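Local coordinates for protein adenylation domain (Streptomyces sp., PDB 5N9X) that is an adenylation domain of the ANL superfamily of AMP-binding enzymes and holds ATP and threonine in its pocket, at residues Glu315-His323 with Val336-Phe344; Ile273-Gly284 with Arg299-Met310. One frame throughout, in Å; residues are numbered along the deposited sequence.

Contact 1. Residues Glu315-His323 with Val336-Phe344; sequences ETTVHATFH and VIGRPLPGF. With THR (threonine), chain C; ATP (adenosine-5'-triphosphate), chain D.
T321 and I337 meet where the contact is tight. The hydroxyl of T321 donates to the carbonyl of I337, OG1 to O 2.7 Å, from a position tilted 35° off the carbonyl plane. A chi1 of 78° lodges OG1 between the backbone N and the carbonyl carbon, turned at the partner strand, and the same oxygen is also hydrogen-bonded to the backbone of Y311. Around this point the strands run antiparallel: F322 N donates to R339 O at 3.2 Å, while the return bond from R339 N to F322 O is weak. Where the strand ends, L341 N donates to A320 O at 2.9 Å, from well above the carbonyl plane. L341 then folds back, its CD1 lying 3.3 Å from H319 O, and F344 brings CE2 to within 3.8 Å of A320 CA and offers its ring edge to T316 O. Close packing continues at V336, which sets CG1 squarely over the face of the H323 imidazole, 3.6 Å from the ring centroid, a CH-pi contact; H323 NE2 is itself hydrogen-bonded to D329.

The open side is the face that carries F322 and R339, where R339 is exposed and has a long, weak ion pair with D415.

On the buried side the loop before the strand carries ligand contacts. V318 O accepts from the amino nitrogen of the bound threonine, N to O 3.0 Å, and from its hydroxyl. I337 and G338 together stand opposite the single residue L416 of the next strand, making a classic beta bulge within a beta hairpin that, with its preceding loop, lines the ligand pocket of this AMP-binding fold.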
loop_
_atom_site.group_PDB
_atom_site.type_symbol
_atom_site.label_atom_id
_atom_site.label_comp_id
_atom_site.label_asym_id
_atom_site.label_seq_id
_atom_site.Cartn_x
_atom_site.Cartn_y
_atom_site.Cartn_z
ATOM N N GLU A 315 8.648 -2.878 -3.176
ATOM C CA GLU A 315 9.939 -3.025 -3.829
ATOM C C GLU A 315 9.946 -2.642 -5.306
ATOM O O GLU A 315 11.002 -2.461 -5.894
ATOM C CB GLU A 315 10.455 -4.469 -3.648
ATOM C CG GLU A 315 10.876 -4.832 -2.204
ATOM C CD GLU A 315 9.733 -5.296 -1.304
ATOM O OE1 GLU A 315 8.536 -5.130 -1.643
ATOM O OE2 GLU A 315 10.047 -5.828 -0.230
ATOM N N THR A 316 8.780 -2.501 -5.913
ATOM C CA THR A 316 8.731 -2.106 -7.320
ATOM C C THR A 316 7.840 -0.879 -7.520
ATOM O O THR A 316 7.254 -0.675 -8.595
ATOM C CB THR A 316 8.264 -3.290 -8.230
ATOM O OG1 THR A 316 6.907 -3.639 -7.946
ATOM C CG2 THR A 316 9.146 -4.504 -8.029
ATOM N N THR A 317 7.737 -0.096 -6.450
ATOM C CA THR A 317 7.107 1.225 -6.407
ATOM C C THR A 317 5.579 1.212 -6.590
ATOM O O THR A 317 5.071 1.571 -7.641
ATOM C CB THR A 317 7.752 2.196 -7.450
ATOM O OG1 THR A 317 9.172 1.994 -7.489
ATOM C CG2 THR A 317 7.445 3.672 -7.104
ATOM N N VAL A 318 4.874 0.867 -5.515
ATOM C CA VAL A 318 3.417 0.941 -5.411
ATOM C C VAL A 318 2.606 -0.051 -6.271
ATOM O O VAL A 318 1.896 -0.887 -5.710
ATOM C CB VAL A 318 2.889 2.370 -5.703
ATOM C CG1 VAL A 318 1.510 2.526 -5.093
ATOM C CG2 VAL A 318 3.845 3.444 -5.123
ATOM N N HIS A 319 2.690 0.049 -7.600
ATOM C CA HIS A 319 1.946 -0.838 -8.514
ATOM C C HIS A 319 2.821 -1.520 -9.553
ATOM O O HIS A 319 3.782 -0.932 -10.044
ATOM C CB HIS A 319 0.827 -0.074 -9.262
ATOM C CG HIS A 319 -0.006 0.811 -8.388
ATOM N ND1 HIS A 319 -0.797 0.316 -7.379
ATOM C CD2 HIS A 319 -0.175 2.157 -8.382
ATOM C CE1 HIS A 319 -1.417 1.323 -6.780
ATOM N NE2 HIS A 319 -1.058 2.448 -7.367
ATOM N N ALA A 320 2.447 -2.743 -9.924
ATOM C CA ALA A 320 3.212 -3.501 -10.903
ATOM C C ALA A 320 2.335 -4.042 -12.041
ATOM O O ALA A 320 2.861 -4.519 -13.067
ATOM C CB ALA A 320 3.935 -4.641 -10.224
ATOM N N THR A 321 1.014 -4.017 -11.856
ATOM C CA THR A 321 0.086 -4.484 -12.894
ATOM C C THR A 321 -1.163 -3.616 -12.955
ATOM O O THR A 321 -1.352 -2.731 -12.121
ATOM C CB THR A 321 -0.365 -5.963 -12.692
ATOM O OG1 THR A 321 -1.359 -6.044 -11.668
ATOM C CG2 THR A 321 0.801 -6.861 -12.330
ATOM N N PHE A 322 -2.018 -3.913 -13.933
ATOM C CA PHE A 322 -3.252 -3.178 -14.205
ATOM C C PHE A 322 -4.266 -4.141 -14.811
ATOM O O PHE A 322 -3.979 -4.882 -15.767
ATOM C CB PHE A 322 -2.980 -1.992 -15.151
ATOM C CG PHE A 322 -4.216 -1.192 -15.562
ATOM C CD1 PHE A 322 -5.117 -1.680 -16.520
ATOM C CD2 PHE A 322 -4.423 0.093 -15.044
ATOM C CE1 PHE A 322 -6.244 -0.918 -16.922
ATOM C CE2 PHE A 322 -5.527 0.868 -15.442
ATOM C CZ PHE A 322 -6.448 0.359 -16.387
ATOM N N HIS A 323 -5.464 -4.127 -14.260
ATOM C CA HIS A 323 -6.541 -4.886 -14.841
ATOM C C HIS A 323 -7.858 -4.188 -14.579
ATOM O O HIS A 323 -8.282 -4.065 -13.420
ATOM C CB HIS A 323 -6.595 -6.305 -14.287
ATOM C CG HIS A 323 -7.738 -7.102 -14.826
ATOM N ND1 HIS A 323 -7.814 -7.499 -16.146
ATOM C CD2 HIS A 323 -8.866 -7.555 -14.231
ATOM C CE1 HIS A 323 -8.927 -8.188 -16.329
ATOM N NE2 HIS A 323 -9.585 -8.230 -15.186
ATOM N N VAL A 336 -7.962 -11.800 -11.115
ATOM C CA VAL A 336 -7.163 -11.316 -12.242
ATOM C C VAL A 336 -6.444 -10.004 -11.900
ATOM O O VAL A 336 -7.080 -9.021 -11.498
ATOM C CB VAL A 336 -8.021 -11.109 -13.497
ATOM C CG1 VAL A 336 -7.132 -10.971 -14.729
ATOM C CG2 VAL A 336 -8.983 -12.274 -13.665
ATOM N N ILE A 337 -5.116 -10.011 -12.042
ATOM C CA ILE A 337 -4.311 -8.826 -11.786
ATOM C C ILE A 337 -3.862 -8.232 -13.107
ATOM O O ILE A 337 -3.353 -7.122 -13.149
ATOM C CB ILE A 337 -3.073 -9.124 -10.877
ATOM C CG1 ILE A 337 -2.048 -10.013 -11.584
ATOM C CG2 ILE A 337 -3.509 -9.746 -9.574
ATOM C CD1 ILE A 337 -1.089 -10.698 -10.639
ATOM N N GLY A 338 -4.055 -8.977 -14.191
ATOM C CA GLY A 338 -3.847 -8.435 -15.532
ATOM C C GLY A 338 -2.424 -8.510 -16.071
ATOM O O GLY A 338 -1.783 -9.544 -15.952
ATOM N N ARG A 339 -1.940 -7.423 -16.673
ATOM C CA ARG A 339 -0.582 -7.366 -17.238
ATOM C C ARG A 339 0.356 -6.422 -16.496
ATOM O O ARG A 339 -0.085 -5.422 -15.965
ATOM C CB ARG A 339 -0.631 -6.939 -18.707
ATOM C CG ARG A 339 0.225 -7.797 -19.628
ATOM C CD ARG A 339 -0.238 -7.710 -21.069
ATOM N NE ARG A 339 -0.999 -8.901 -21.432
ATOM C CZ ARG A 339 -2.292 -8.886 -21.749
ATOM N NH1 ARG A 339 -2.960 -7.737 -21.756
ATOM N NH2 ARG A 339 -2.920 -10.016 -22.060
ATOM N N PRO A 340 1.653 -6.737 -16.473
ATOM C CA PRO A 340 2.650 -5.806 -15.935
ATOM C C PRO A 340 2.541 -4.404 -16.541
ATOM O O PRO A 340 2.221 -4.295 -17.719
ATOM C CB PRO A 340 3.972 -6.470 -16.322
ATOM C CG PRO A 340 3.657 -7.946 -16.242
ATOM C CD PRO A 340 2.239 -8.061 -16.769
ATOM N N LEU A 341 2.775 -3.355 -15.758
ATOM C CA LEU A 341 2.858 -2.002 -16.333
ATOM C C LEU A 341 3.919 -1.927 -17.419
ATOM O O LEU A 341 4.920 -2.638 -17.351
ATOM C CB LEU A 341 3.134 -0.954 -15.251
ATOM C CG LEU A 341 2.086 -0.988 -14.138
ATOM C CD1 LEU A 341 2.459 -0.126 -12.917
ATOM C CD2 LEU A 341 0.718 -0.574 -14.712
ATOM N N PRO A 342 3.675 -1.086 -18.448
ATOM C CA PRO A 342 4.585 -0.887 -19.585
ATOM C C PRO A 342 6.075 -0.924 -19.240
ATOM O O PRO A 342 6.843 -1.533 -19.985
ATOM C CB PRO A 342 4.171 0.494 -20.113
ATOM C CG PRO A 342 2.691 0.485 -19.918
ATOM C CD PRO A 342 2.401 -0.381 -18.673
ATOM N N GLY A 343 6.509 -0.328 -18.147
ATOM C CA GLY A 343 7.955 -0.389 -17.895
ATOM C C GLY A 343 8.571 -1.775 -17.647
ATOM O O GLY A 343 9.769 -1.985 -17.846
ATOM N N PHE A 344 7.744 -2.714 -17.196
ATOM C CA PHE A 344 8.202 -4.013 -16.712
ATOM C C PHE A 344 8.439 -5.096 -17.736
ATOM O O PHE A 344 7.657 -5.278 -18.674
ATOM C CB PHE A 344 7.189 -4.578 -15.715
ATOM C CG PHE A 344 7.075 -3.781 -14.476
ATOM C CD1 PHE A 344 7.971 -3.996 -13.437
ATOM C CD2 PHE A 344 6.068 -2.826 -14.325
ATOM C CE1 PHE A 344 7.881 -3.264 -12.270
ATOM C CE2 PHE A 344 5.973 -2.090 -13.159
ATOM C CZ PHE A 344 6.879 -2.309 -12.130
HETATM N N THR C . 2.192 -1.163 -2.688
HETATM C CA THR C . 1.016 -1.476 -1.863
HETATM C C THR C . 1.349 -2.722 -1.093
HETATM O O THR C . 0.684 -3.218 -0.163
HETATM C CB THR C . -0.263 -1.727 -2.696
HETATM O OG1 THR C . 0.021 -2.653 -3.766
HETATM C CG2 THR C . -0.797 -0.416 -3.260
HETATM O OXT THR C . 2.374 -3.246 -1.507
HETATM P PG ATP D . 6.878 -7.176 2.511
HETATM O O1G ATP D . 6.978 -8.463 1.700
HETATM O O2G ATP D . 7.619 -7.211 3.813
HETATM O O3G ATP D . 7.239 -5.914 1.747
HETATM P PB ATP D . 4.036 -6.589 2.142
HETATM O O1B ATP D . 3.812 -7.802 1.233
HETATM O O2B ATP D . 2.891 -6.002 2.904
HETATM O O3B ATP D . 5.316 -7.048 3.043
HETATM P PA ATP D . 3.981 -4.411 0.427
HETATM O O1A ATP D . 4.926 -4.055 -0.696
HETATM O O2A ATP D . 3.280 -3.277 1.167
HETATM O O3A ATP D . 4.775 -5.356 1.437
HETATM O "O5'" ATP D . 2.857 -5.516 -0.010
HETATM C "C5'" ATP D . 2.797 -6.170 -1.278
HETATM C "C4'" ATP D . 2.162 -7.555 -1.127
HETATM O "O4'" ATP D . 0.745 -7.478 -1.142
HETATM C "C3'" ATP D . 2.575 -8.563 -2.185
HETATM O "O3'" ATP D . 3.492 -9.458 -1.566
HETATM C "C2'" ATP D . 1.316 -9.298 -2.569
HETATM O "O2'" ATP D . 1.329 -10.571 -1.929
HETATM C "C1'" ATP D . 0.177 -8.490 -1.984
HETATM N N9 ATP D . -0.635 -7.824 -3.050
HETATM C C8 ATP D . -0.511 -6.535 -3.437
HETATM N N7 ATP D . -1.383 -6.202 -4.417
HETATM C C5 ATP D . -2.110 -7.303 -4.673
HETATM C C6 ATP D . -3.215 -7.631 -5.602
HETATM N N6 ATP D . -3.694 -6.695 -6.444
HETATM N N1 ATP D . -3.708 -8.885 -5.580
HETATM C C2 ATP D . -3.188 -9.811 -4.749
HETATM N N3 ATP D . -2.193 -9.597 -3.860
HETATM C C4 ATP D . -1.613 -8.374 -3.776
#

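Contact 2. Residues Ile273-Gly284 with Arg299-Met310; sequences IDLPELRYVVFG and RFGLDRPHLINM. With ATP (adenosine-5'-triphosphate), chain D.
R304 grips the carbonyl of P276 with two nitrogens. Its extended side chain, CG anti to the backbone N (chi1 175°), carries the guanidinium side-on: NE and NH1 both donate to P276 O, at 2.9 and 2.8 Å, with the oxygen lying in the guanidinium plane. L278 O sits over one face of that group. One water bonds E277 O but is held weakly by R304 NH1; another is held well by R304 NH2 and weakly by R279 NE, the R279 guanidinium being bound mainly to D201 and S196. A second charged contact lies at the far end, where D274 OD1 forms a salt bridge with R299 NH2 at 2.9 Å. The carboxylate is met on its anti side, and R299 adds a weak bond to I273 O.

Backbone hydrogen bonds join strand 280-284 to strand 306-310 in parallel, from R279 O with H306 N to F283 O with M310 N. With helix 290-300 between them, the strands form a beta-alpha-beta crossover unit of the AMP-binding fold.

Apolar contacts cover both faces of this pairing. On one, V281 lies beside L307, CB to CD1 3.5 Å, and F283 turns its ring edge to L307 CB. P305, following a cis peptide, pushes CG against V281 CG2 and L278 CB. On the other, I308 CD1 reaches the edge of the Y280 ring at CD1, 3.7 Å away, and V282 CG1 touches M310 SD.

As an aromatic pair, Y280 and H306 point the same way and their rings meet obliquely, planes 41° apart.

Ligand contacts come from the strand's C-terminal end: M310 O accepts from ATP N6 at 2.9 Å, and N309 OD1 accepts weakly from the same nitrogen.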
loop_
_atom_site.group_PDB
_atom_site.type_symbol
_atom_site.label_atom_id
_atom_site.label_comp_id
_atom_site.label_asym_id
_atom_site.label_seq_id
_atom_site.Cartn_x
_atom_site.Cartn_y
_atom_site.Cartn_z
ATOM N N ILE A 273 -26.052 5.824 -0.739
ATOM C CA ILE A 273 -25.325 6.964 -1.240
ATOM C C ILE A 273 -25.059 6.841 -2.749
ATOM O O ILE A 273 -24.810 5.744 -3.271
ATOM C CB ILE A 273 -24.023 7.145 -0.469
ATOM C CG1 ILE A 273 -24.335 7.371 1.014
ATOM C CG2 ILE A 273 -23.229 8.299 -1.043
ATOM C CD1 ILE A 273 -23.095 7.312 1.930
ATOM N N ASP A 274 -25.150 7.954 -3.462
ATOM C CA ASP A 274 -24.777 7.927 -4.867
ATOM C C ASP A 274 -23.427 8.618 -5.026
ATOM O O ASP A 274 -23.112 9.560 -4.296
ATOM C CB ASP A 274 -25.858 8.584 -5.737
ATOM C CG ASP A 274 -25.691 8.253 -7.219
ATOM O OD1 ASP A 274 -25.427 7.065 -7.556
ATOM O OD2 ASP A 274 -25.827 9.183 -8.051
ATOM N N LEU A 275 -22.614 8.133 -5.955
ATOM C CA LEU A 275 -21.319 8.762 -6.190
ATOM C C LEU A 275 -21.081 9.092 -7.662
ATOM O O LEU A 275 -20.166 8.564 -8.281
ATOM C CB LEU A 275 -20.198 7.869 -5.654
ATOM C CG LEU A 275 -20.336 7.483 -4.175
ATOM C CD1 LEU A 275 -19.530 6.233 -3.807
ATOM C CD2 LEU A 275 -19.987 8.642 -3.289
ATOM N N PRO A 276 -21.899 9.990 -8.231
ATOM C CA PRO A 276 -21.842 10.205 -9.687
ATOM C C PRO A 276 -20.500 10.761 -10.197
ATOM O O PRO A 276 -20.181 10.622 -11.382
ATOM C CB PRO A 276 -22.960 11.219 -9.925
ATOM C CG PRO A 276 -23.046 11.977 -8.634
ATOM C CD PRO A 276 -22.833 10.926 -7.575
ATOM N N GLU A 277 -19.727 11.380 -9.312
ATOM C CA GLU A 277 -18.436 11.944 -9.691
ATOM C C GLU A 277 -17.282 10.928 -9.726
ATOM O O GLU A 277 -16.234 11.206 -10.335
ATOM C CB GLU A 277 -18.085 13.101 -8.750
ATOM C CG GLU A 277 -19.163 14.179 -8.692
ATOM C CD GLU A 277 -18.630 15.513 -8.227
ATOM O OE1 GLU A 277 -17.852 16.133 -8.980
ATOM O OE2 GLU A 277 -19.009 15.954 -7.126
ATOM N N LEU A 278 -17.451 9.774 -9.077
ATOM C CA LEU A 278 -16.393 8.748 -9.084
ATOM C C LEU A 278 -16.053 8.253 -10.497
ATOM O O LEU A 278 -16.919 7.739 -11.213
ATOM C CB LEU A 278 -16.777 7.543 -8.217
ATOM C CG LEU A 278 -15.894 7.288 -6.984
ATOM C CD1 LEU A 278 -16.248 5.988 -6.279
ATOM C CD2 LEU A 278 -14.444 7.295 -7.386
ATOM N N ARG A 279 -14.790 8.413 -10.891
ATOM C CA ARG A 279 -14.338 7.944 -12.201
ATOM C C ARG A 279 -13.555 6.655 -12.067
ATOM O O ARG A 279 -13.689 5.769 -12.894
ATOM C CB ARG A 279 -13.482 9.004 -12.924
ATOM C CG ARG A 279 -14.138 10.348 -13.110
ATOM C CD ARG A 279 -13.129 11.383 -13.595
ATOM N NE ARG A 279 -12.681 11.102 -14.954
ATOM C CZ ARG A 279 -11.423 10.824 -15.303
ATOM N NH1 ARG A 279 -10.458 10.767 -14.379
ATOM N NH2 ARG A 279 -11.127 10.577 -16.578
ATOM N N TYR A 280 -12.740 6.553 -11.022
ATOM C CA TYR A 280 -11.933 5.347 -10.806
ATOM C C TYR A 280 -11.945 4.884 -9.368
ATOM O O TYR A 280 -11.787 5.676 -8.449
ATOM C CB TYR A 280 -10.470 5.573 -11.200
ATOM C CG TYR A 280 -10.175 5.787 -12.658
ATOM C CD1 TYR A 280 -10.074 4.710 -13.530
ATOM C CD2 TYR A 280 -9.936 7.064 -13.150
ATOM C CE1 TYR A 280 -9.771 4.899 -14.881
ATOM C CE2 TYR A 280 -9.626 7.279 -14.476
ATOM C CZ TYR A 280 -9.547 6.195 -15.349
ATOM O OH TYR A 280 -9.238 6.414 -16.680
ATOM N N VAL A 281 -12.106 3.593 -9.171
ATOM C CA VAL A 281 -11.738 3.006 -7.898
ATOM C C VAL A 281 -10.596 2.036 -8.175
ATOM O O VAL A 281 -10.732 1.147 -8.979
ATOM C CB VAL A 281 -12.901 2.303 -7.212
ATOM C CG1 VAL A 281 -12.595 2.104 -5.734
ATOM C CG2 VAL A 281 -14.160 3.131 -7.367
ATOM N N VAL A 282 -9.467 2.245 -7.518
ATOM C CA VAL A 282 -8.278 1.448 -7.743
ATOM C C VAL A 282 -8.071 0.617 -6.516
ATOM O O VAL A 282 -8.098 1.148 -5.420
ATOM C CB VAL A 282 -7.020 2.329 -8.024
ATOM C CG1 VAL A 282 -5.746 1.513 -7.935
ATOM C CG2 VAL A 282 -7.118 2.994 -9.371
ATOM N N PHE A 283 -7.882 -0.684 -6.696
ATOM C CA PHE A 283 -7.630 -1.584 -5.585
ATOM C C PHE A 283 -6.163 -1.917 -5.542
ATOM O O PHE A 283 -5.538 -2.106 -6.598
ATOM C CB PHE A 283 -8.435 -2.883 -5.725
ATOM C CG PHE A 283 -9.911 -2.669 -5.858
ATOM C CD1 PHE A 283 -10.470 -2.341 -7.090
ATOM C CD2 PHE A 283 -10.745 -2.796 -4.760
ATOM C CE1 PHE A 283 -11.839 -2.147 -7.228
ATOM C CE2 PHE A 283 -12.129 -2.611 -4.892
ATOM C CZ PHE A 283 -12.674 -2.287 -6.124
ATOM N N GLY A 284 -5.616 -2.038 -4.341
ATOM C CA GLY A 284 -4.272 -2.558 -4.208
ATOM C C GLY A 284 -3.986 -3.208 -2.877
ATOM O O GLY A 284 -4.630 -2.918 -1.879
ATOM N N ARG A 299 -25.059 -2.214 -8.236
ATOM C CA ARG A 299 -25.575 -0.854 -8.026
ATOM C C ARG A 299 -25.134 0.145 -9.068
ATOM O O ARG A 299 -25.948 0.917 -9.573
ATOM C CB ARG A 299 -25.189 -0.302 -6.654
ATOM C CG ARG A 299 -26.388 -0.185 -5.753
ATOM C CD ARG A 299 -27.238 1.032 -6.124
ATOM N NE ARG A 299 -26.669 2.343 -5.791
ATOM C CZ ARG A 299 -26.615 3.387 -6.623
ATOM N NH1 ARG A 299 -27.012 3.262 -7.878
ATOM N NH2 ARG A 299 -26.116 4.547 -6.223
ATOM N N PHE A 300 -23.842 0.133 -9.370
ATOM C CA PHE A 300 -23.220 1.115 -10.254
ATOM C C PHE A 300 -22.827 0.533 -11.606
ATOM O O PHE A 300 -22.475 1.261 -12.531
ATOM C CB PHE A 300 -21.964 1.685 -9.591
ATOM C CG PHE A 300 -22.203 2.277 -8.240
ATOM C CD1 PHE A 300 -22.803 3.522 -8.108
ATOM C CD2 PHE A 300 -21.849 1.585 -7.105
ATOM C CE1 PHE A 300 -23.021 4.075 -6.849
ATOM C CE2 PHE A 300 -22.068 2.125 -5.855
ATOM C CZ PHE A 300 -22.661 3.369 -5.725
ATOM N N GLY A 301 -22.843 -0.781 -11.722
ATOM C CA GLY A 301 -22.256 -1.380 -12.902
ATOM C C GLY A 301 -20.727 -1.314 -12.879
ATOM O O GLY A 301 -20.105 -1.141 -11.824
ATOM N N LEU A 302 -20.133 -1.448 -14.063
ATOM C CA LEU A 302 -18.704 -1.600 -14.219
ATOM C C LEU A 302 -18.157 -0.537 -15.161
ATOM O O LEU A 302 -16.967 -0.508 -15.443
ATOM C CB LEU A 302 -18.401 -3.004 -14.739
ATOM C CG LEU A 302 -18.384 -4.096 -13.670
ATOM C CD1 LEU A 302 -18.020 -5.432 -14.249
ATOM C CD2 LEU A 302 -17.388 -3.747 -12.585
ATOM N N ASP A 303 -19.038 0.332 -15.648
ATOM C CA ASP A 303 -18.672 1.381 -16.609
ATOM C C ASP A 303 -18.314 2.713 -15.983
ATOM O O ASP A 303 -17.579 3.501 -16.569
ATOM C CB ASP A 303 -19.812 1.591 -17.608
ATOM C CG ASP A 303 -20.275 0.299 -18.225
ATOM O OD1 ASP A 303 -19.954 0.090 -19.416
ATOM O OD2 ASP A 303 -20.907 -0.515 -17.504
ATOM N N ARG A 304 -18.855 2.971 -14.798
ATOM C CA ARG A 304 -18.573 4.203 -14.093
ATOM C C ARG A 304 -18.907 4.032 -12.622
ATOM O O ARG A 304 -20.057 3.726 -12.278
ATOM C CB ARG A 304 -19.350 5.386 -14.670
ATOM C CG ARG A 304 -19.145 6.645 -13.844
ATOM C CD ARG A 304 -19.819 7.863 -14.443
ATOM N NE ARG A 304 -19.470 9.097 -13.735
ATOM C CZ ARG A 304 -18.507 9.948 -14.095
ATOM N NH1 ARG A 304 -18.287 11.030 -13.361
ATOM N NH2 ARG A 304 -17.774 9.735 -15.186
ATOM N N PRO A 305 -17.892 4.175 -11.752
ATOM C CA PRO A 305 -16.485 4.329 -12.121
ATOM C C PRO A 305 -15.921 3.044 -12.722
ATOM O O PRO A 305 -16.565 1.996 -12.636
ATOM C CB PRO A 305 -15.803 4.638 -10.777
ATOM C CG PRO A 305 -16.663 3.954 -9.763
ATOM C CD PRO A 305 -18.072 4.172 -10.288
ATOM N N HIS A 306 -14.745 3.126 -13.337
ATOM C CA HIS A 306 -14.006 1.906 -13.664
ATOM C C HIS A 306 -13.481 1.256 -12.377
ATOM O O HIS A 306 -13.105 1.944 -11.434
ATOM C CB HIS A 306 -12.838 2.184 -14.633
ATOM C CG HIS A 306 -13.235 2.887 -15.894
ATOM N ND1 HIS A 306 -13.979 2.275 -16.883
ATOM C CD2 HIS A 306 -12.960 4.132 -16.348
ATOM C CE1 HIS A 306 -14.164 3.122 -17.879
ATOM N NE2 HIS A 306 -13.558 4.257 -17.581
ATOM N N LEU A 307 -13.491 -0.070 -12.327
ATOM C CA LEU A 307 -12.808 -0.753 -11.246
ATOM C C LEU A 307 -11.521 -1.354 -11.794
ATOM O O LEU A 307 -11.542 -2.074 -12.794
ATOM C CB LEU A 307 -13.702 -1.811 -10.592
ATOM C CG LEU A 307 -14.844 -1.301 -9.692
ATOM C CD1 LEU A 307 -14.739 0.175 -9.325
ATOM C CD2 LEU A 307 -16.166 -1.534 -10.325
ATOM N N ILE A 308 -10.408 -0.994 -11.155
ATOM C CA ILE A 308 -9.077 -1.413 -11.553
ATOM C C ILE A 308 -8.359 -2.103 -10.397
ATOM O O ILE A 308 -8.145 -1.521 -9.322
ATOM C CB ILE A 308 -8.214 -0.218 -12.044
ATOM C CG1 ILE A 308 -8.603 0.172 -13.471
ATOM C CG2 ILE A 308 -6.732 -0.567 -12.021
ATOM C CD1 ILE A 308 -9.760 1.067 -13.556
ATOM N N ASN A 309 -7.999 -3.360 -10.618
ATOM C CA ASN A 309 -7.236 -4.068 -9.623
ATOM C C ASN A 309 -5.795 -3.845 -9.985
ATOM O O ASN A 309 -5.445 -3.948 -11.146
ATOM C CB ASN A 309 -7.575 -5.565 -9.569
ATOM C CG ASN A 309 -6.805 -6.266 -8.475
ATOM O OD1 ASN A 309 -6.243 -5.602 -7.605
ATOM N ND2 ASN A 309 -6.776 -7.597 -8.500
ATOM N N MET A 310 -4.968 -3.477 -9.019
ATOM C CA MET A 310 -3.534 -3.343 -9.299
ATOM C C MET A 310 -2.714 -4.191 -8.339
ATOM O O MET A 310 -2.772 -3.979 -7.128
ATOM C CB MET A 310 -3.080 -1.876 -9.235
ATOM C CG MET A 310 -3.731 -0.984 -10.283
ATOM S SD MET A 310 -3.120 0.724 -10.404
ATOM C CE MET A 310 -1.789 0.511 -11.617
HETATM P PG ATP D . 6.878 -7.176 2.511
HETATM O O1G ATP D . 6.978 -8.463 1.700
HETATM O O2G ATP D . 7.619 -7.211 3.813
HETATM O O3G ATP D . 7.239 -5.914 1.747
HETATM P PB ATP D . 4.036 -6.589 2.142
HETATM O O1B ATP D . 3.812 -7.802 1.233
HETATM O O2B ATP D . 2.891 -6.002 2.904
HETATM O O3B ATP D . 5.316 -7.048 3.043
HETATM P PA ATP D . 3.981 -4.411 0.427
HETATM O O1A ATP D . 4.926 -4.055 -0.696
HETATM O O2A ATP D . 3.280 -3.277 1.167
HETATM O O3A ATP D . 4.775 -5.356 1.437
HETATM O "O5'" ATP D . 2.857 -5.516 -0.010
HETATM C "C5'" ATP D . 2.797 -6.170 -1.278
HETATM C "C4'" ATP D . 2.162 -7.555 -1.127
HETATM O "O4'" ATP D . 0.745 -7.478 -1.142
HETATM C "C3'" ATP D . 2.575 -8.563 -2.185
HETATM O "O3'" ATP D . 3.492 -9.458 -1.566
HETATM C "C2'" ATP D . 1.316 -9.298 -2.569
HETATM O "O2'" ATP D . 1.329 -10.571 -1.929
HETATM C "C1'" ATP D . 0.177 -8.490 -1.984
HETATM N N9 ATP D . -0.635 -7.824 -3.050
HETATM C C8 ATP D . -0.511 -6.535 -3.437
HETATM N N7 ATP D . -1.383 -6.202 -4.417
HETATM C C5 ATP D . -2.110 -7.303 -4.673
HETATM C C6 ATP D . -3.215 -7.631 -5.602
HETATM N N6 ATP D . -3.694 -6.695 -6.444
HETATM N N1 ATP D . -3.708 -8.885 -5.580
HETATM C C2 ATP D . -3.188 -9.811 -4.749
HETATM N N3 ATP D . -2.193 -9.597 -3.860
HETATM C C4 ATP D . -1.613 -8.374 -3.776
HETATM O O HOH W 1 -16.246 13.365 -12.334
HETATM O O HOH W 2 -15.858 11.178 -16.214
#

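How the contacts relate
Contacts 1 and 2 illustrate how one continuous sheet can serve a shared pocket. Their centres are about 19 Å apart, yet strand 306-310 of contact 2 pairs antiparallel with strand 321-324, and the crossover is followed, after the loop 311-320, by the hairpin. A probable hydrogen bond links N309 N to H323 O at 2.9 Å. M310 CE packs into the same seam, 3.3 Å from T321 O and 3.6 Å from H319 CB. Contact 2 bonds the adenine amino group; contact 1 touches the adenine through I337 and comes near the gamma phosphate through E315, whose OE2 is hydrogen-bonded to Y375. Bound threonine touches V318 and H319 as well as G284.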